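Local coordinates for gamma-glutamylcyclotransferase (Homo sapiens, PDB 3CRY), which catalyses the release of 5-oxoproline from gamma-glutamyl dipeptides, may contribute to glutathione homeostasis, and works as a homodimer, at residues L154-Q157 with E158-A162. The protein carries 1 engineered substitution. Numbering follows the deposited sequence.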
ATOM      1  N   LEU A 154      10.244  -1.422 -25.541  1.00 12.46           N
ATOM      2  CA  LEU A 154      10.854  -0.196 -26.050  1.00 13.49           C
ATOM      3  C   LEU A 154       9.903   0.991 -25.964  1.00 13.54           C
ATOM      4  O   LEU A 154      10.346   2.123 -25.749  1.00 13.00           O
ATOM      5  CB  LEU A 154      11.403  -0.389 -27.486  1.00 14.56           C
ATOM      6  CG  LEU A 154      12.457  -1.507 -27.655  1.00 17.43           C
ATOM      7  CD1 LEU A 154      12.456  -2.035 -29.079  1.00 20.77           C
ATOM      8  CD2 LEU A 154      13.879  -1.078 -27.263  1.00 20.13           C
ATOM      9  N   GLU A 155       8.600   0.752 -26.117  1.00 13.28           N
ATOM     10  CA  GLU A 155       7.660   1.858 -26.012  0.50 13.31           C
ATOM     11  C   GLU A 155       7.524   2.368 -24.575  1.00 12.50           C
ATOM     12  O   GLU A 155       7.311   3.568 -24.355  1.00 12.13           O
ATOM     13  CB  GLU A 155       6.301   1.545 -26.631  0.50 14.42           C
ATOM     14  CG  GLU A 155       5.387   2.772 -26.711  0.50 16.19           C
ATOM     15  CD  GLU A 155       6.127   4.111 -26.944  0.50 19.46           C
ATOM     16  OE1 GLU A 155       5.948   5.028 -26.100  0.50 17.80           O
ATOM     17  OE2 GLU A 155       6.865   4.260 -27.962  0.50 19.91           O
ATOM     18  N   TYR A 156       7.690   1.478 -23.594  1.00 11.17           N
ATOM     19  CA  TYR A 156       7.723   1.943 -22.206  1.00  9.52           C
ATOM     20  C   TYR A 156       9.003   2.734 -21.943  1.00  9.36           C
ATOM     21  O   TYR A 156       8.977   3.743 -21.240  1.00  9.25           O
ATOM     22  CB  TYR A 156       7.548   0.792 -21.209  1.00  9.23           C
ATOM     23  CG  TYR A 156       7.376   1.274 -19.780  1.00  9.24           C
ATOM     24  CD1 TYR A 156       6.132   1.754 -19.324  1.00  9.40           C
ATOM     25  CD2 TYR A 156       8.448   1.254 -18.883  1.00  8.26           C
ATOM     26  CE1 TYR A 156       5.961   2.200 -18.039  1.00  7.69           C
ATOM     27  CE2 TYR A 156       8.291   1.703 -17.569  1.00  6.93           C
ATOM     28  CZ  TYR A 156       7.030   2.171 -17.149  1.00  8.36           C
ATOM     29  OH  TYR A 156       6.834   2.638 -15.872  1.00  9.41           O
ATOM     30  N   GLN A 157      10.131   2.276 -22.496  1.00  9.12           N
ATOM     31  CA  GLN A 157      11.365   3.041 -22.416  1.00  9.45           C
ATOM     32  C   GLN A 157      11.219   4.473 -22.973  1.00 10.14           C
ATOM     33  O   GLN A 157      11.765   5.412 -22.397  1.00  9.35           O
ATOM     34  CB  GLN A 157      12.494   2.307 -23.137  1.00  8.93           C
ATOM     35  CG  GLN A 157      12.900   1.004 -22.452  1.00  9.45           C
ATOM     36  CD  GLN A 157      14.185   0.441 -23.031  1.00 10.61           C
ATOM     37  OE1 GLN A 157      15.203   1.153 -23.177  1.00 10.15           O
ATOM     38  NE2 GLN A 157      14.148  -0.841 -23.381  1.00 10.38           N
ATOM     39  N   GLU A 158      10.467   4.631 -24.071  1.00 10.60           N
ATOM     40  CA  GLU A 158      10.185   5.964 -24.610  1.00 11.18           C
ATOM     41  C   GLU A 158       9.390   6.845 -23.639  1.00 10.78           C
ATOM     42  O   GLU A 158       9.672   8.037 -23.497  1.00 10.70           O
ATOM     43  CB  GLU A 158       9.486   5.854 -25.984  1.00 11.61           C
ATOM     44  CG  GLU A 158      10.430   5.369 -27.090  1.00 14.44           C
ATOM     45  CD  GLU A 158      11.664   6.244 -27.244  1.00 18.98           C
ATOM     46  OE1 GLU A 158      11.510   7.476 -27.446  1.00 22.89           O
ATOM     47  OE2 GLU A 158      12.789   5.702 -27.138  1.00 20.76           O
ATOM     48  N   LYS A 159       8.411   6.253 -22.950  1.00 10.42           N
ATOM     49  CA  LYS A 159       7.679   6.946 -21.906  1.00 11.50           C
ATOM     50  C   LYS A 159       8.619   7.427 -20.774  1.00  9.58           C
ATOM     51  O   LYS A 159       8.527   8.569 -20.322  1.00  8.95           O
ATOM     52  CB  LYS A 159       6.582   6.050 -21.325  1.00 11.26           C
ATOM     53  CG  LYS A 159       5.389   5.826 -22.224  1.00 15.87           C
ATOM     54  CD  LYS A 159       4.241   5.149 -21.437  1.00 15.21           C
ATOM     55  CE  LYS A 159       3.708   5.988 -20.238  1.00 20.29           C
ATOM     56  NZ  LYS A 159       2.386   5.457 -19.722  1.00 20.08           N
ATOM     57  N   LEU A 160       9.516   6.554 -20.309  1.00  8.86           N
ATOM     58  CA  LEU A 160      10.486   6.974 -19.285  1.00  7.72           C
ATOM     59  C   LEU A 160      11.397   8.108 -19.766  1.00  8.36           C
ATOM     60  O   LEU A 160      11.680   9.060 -19.025  1.00  8.21           O
ATOM     61  CB  LEU A 160      11.372   5.803 -18.834  1.00  7.47           C
ATOM     62  CG  LEU A 160      10.585   4.683 -18.136  1.00  7.82           C
ATOM     63  CD1 LEU A 160      11.529   3.473 -17.967  1.00  8.07           C
ATOM     64  CD2 LEU A 160       9.958   5.162 -16.808  1.00  8.70           C
ATOM     65  N   LYS A 161      11.848   8.000 -21.009  1.00  7.48           N
ATOM     66  CA  LYS A 161      12.713   9.032 -21.586  1.00  7.89           C
ATOM     67  C   LYS A 161      11.978  10.373 -21.758  1.00  8.00           C
ATOM     68  O   LYS A 161      12.619  11.423 -21.799  1.00  9.05           O
ATOM     69  CB  LYS A 161      13.296   8.554 -22.921  1.00  7.98           C
ATOM     70  CG  LYS A 161      14.284   7.397 -22.760  1.00  9.14           C
ATOM     71  CD  LYS A 161      14.543   6.696 -24.071  1.00 14.33           C
ATOM     72  CE  LYS A 161      15.472   7.510 -24.964  1.00 16.17           C
ATOM     73  NZ  LYS A 161      15.760   6.779 -26.257  1.00 21.79           N
ATOM     74  N   ALA A 162      10.650  10.321 -21.841  1.00  8.42           N
ATOM     75  CA  ALA A 162       9.819  11.514 -22.004  1.00  8.40           C
ATOM     76  C   ALA A 162       9.610  12.260 -20.683  1.00  9.08           C
ATOM     77  O   ALA A 162       9.081  13.365 -20.671  1.00 10.45           O
ATOM     78  CB  ALA A 162       8.484  11.142 -22.630  1.00  8.71           C
TER
HETATM   79  O   HOH W   1      13.120   2.555 -26.860  1.00 41.70           O
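A chi1 of -172° sets CG of Tyr156 opposite its backbone N and places the ring beside the carbonyl carbon, where CE2 reaches CD1 of Leu160 at 3.7 Å; CG of Leu160 lies anti to its own carbonyl carbon. These are the two buried residues here, and leucine's branched end suits packing against ring, helix and sheet at once. Leu160 N donates to Tyr156 O (3.0 Å), one of four consecutive i to i+4 bonds from Leu154 to Lys161. The outward face suits charged residues. Glu158, bent at chi2 (-57°), offers OE2 on its syn side to Lys161 NZ at 3.3 Å, a salt bridge between residues three apart. A water donates to both this OE2 and Leu154 O, giving that carbonyl a second donor besides Glu158 N. The aliphatic part of Lys161 covers Gln157 O, with CG 3.2 Å away. Tyr156 also meets the ring of Trp80, planes about 55° apart; an alanine here would probably leave Trp80 and Leu160 CD1 without their aromatic neighbour. Tyr156 lies about 6 Å, between side chains, from Tyr22, a probable substrate-binding residue. Leu160 packs on Ile143, Cys144 and Ala147 of helix 137-149, and both Tyr156 and Leu160 touch Leu51 of strand 49-56, seating helix 154-161 against helix and sheet together.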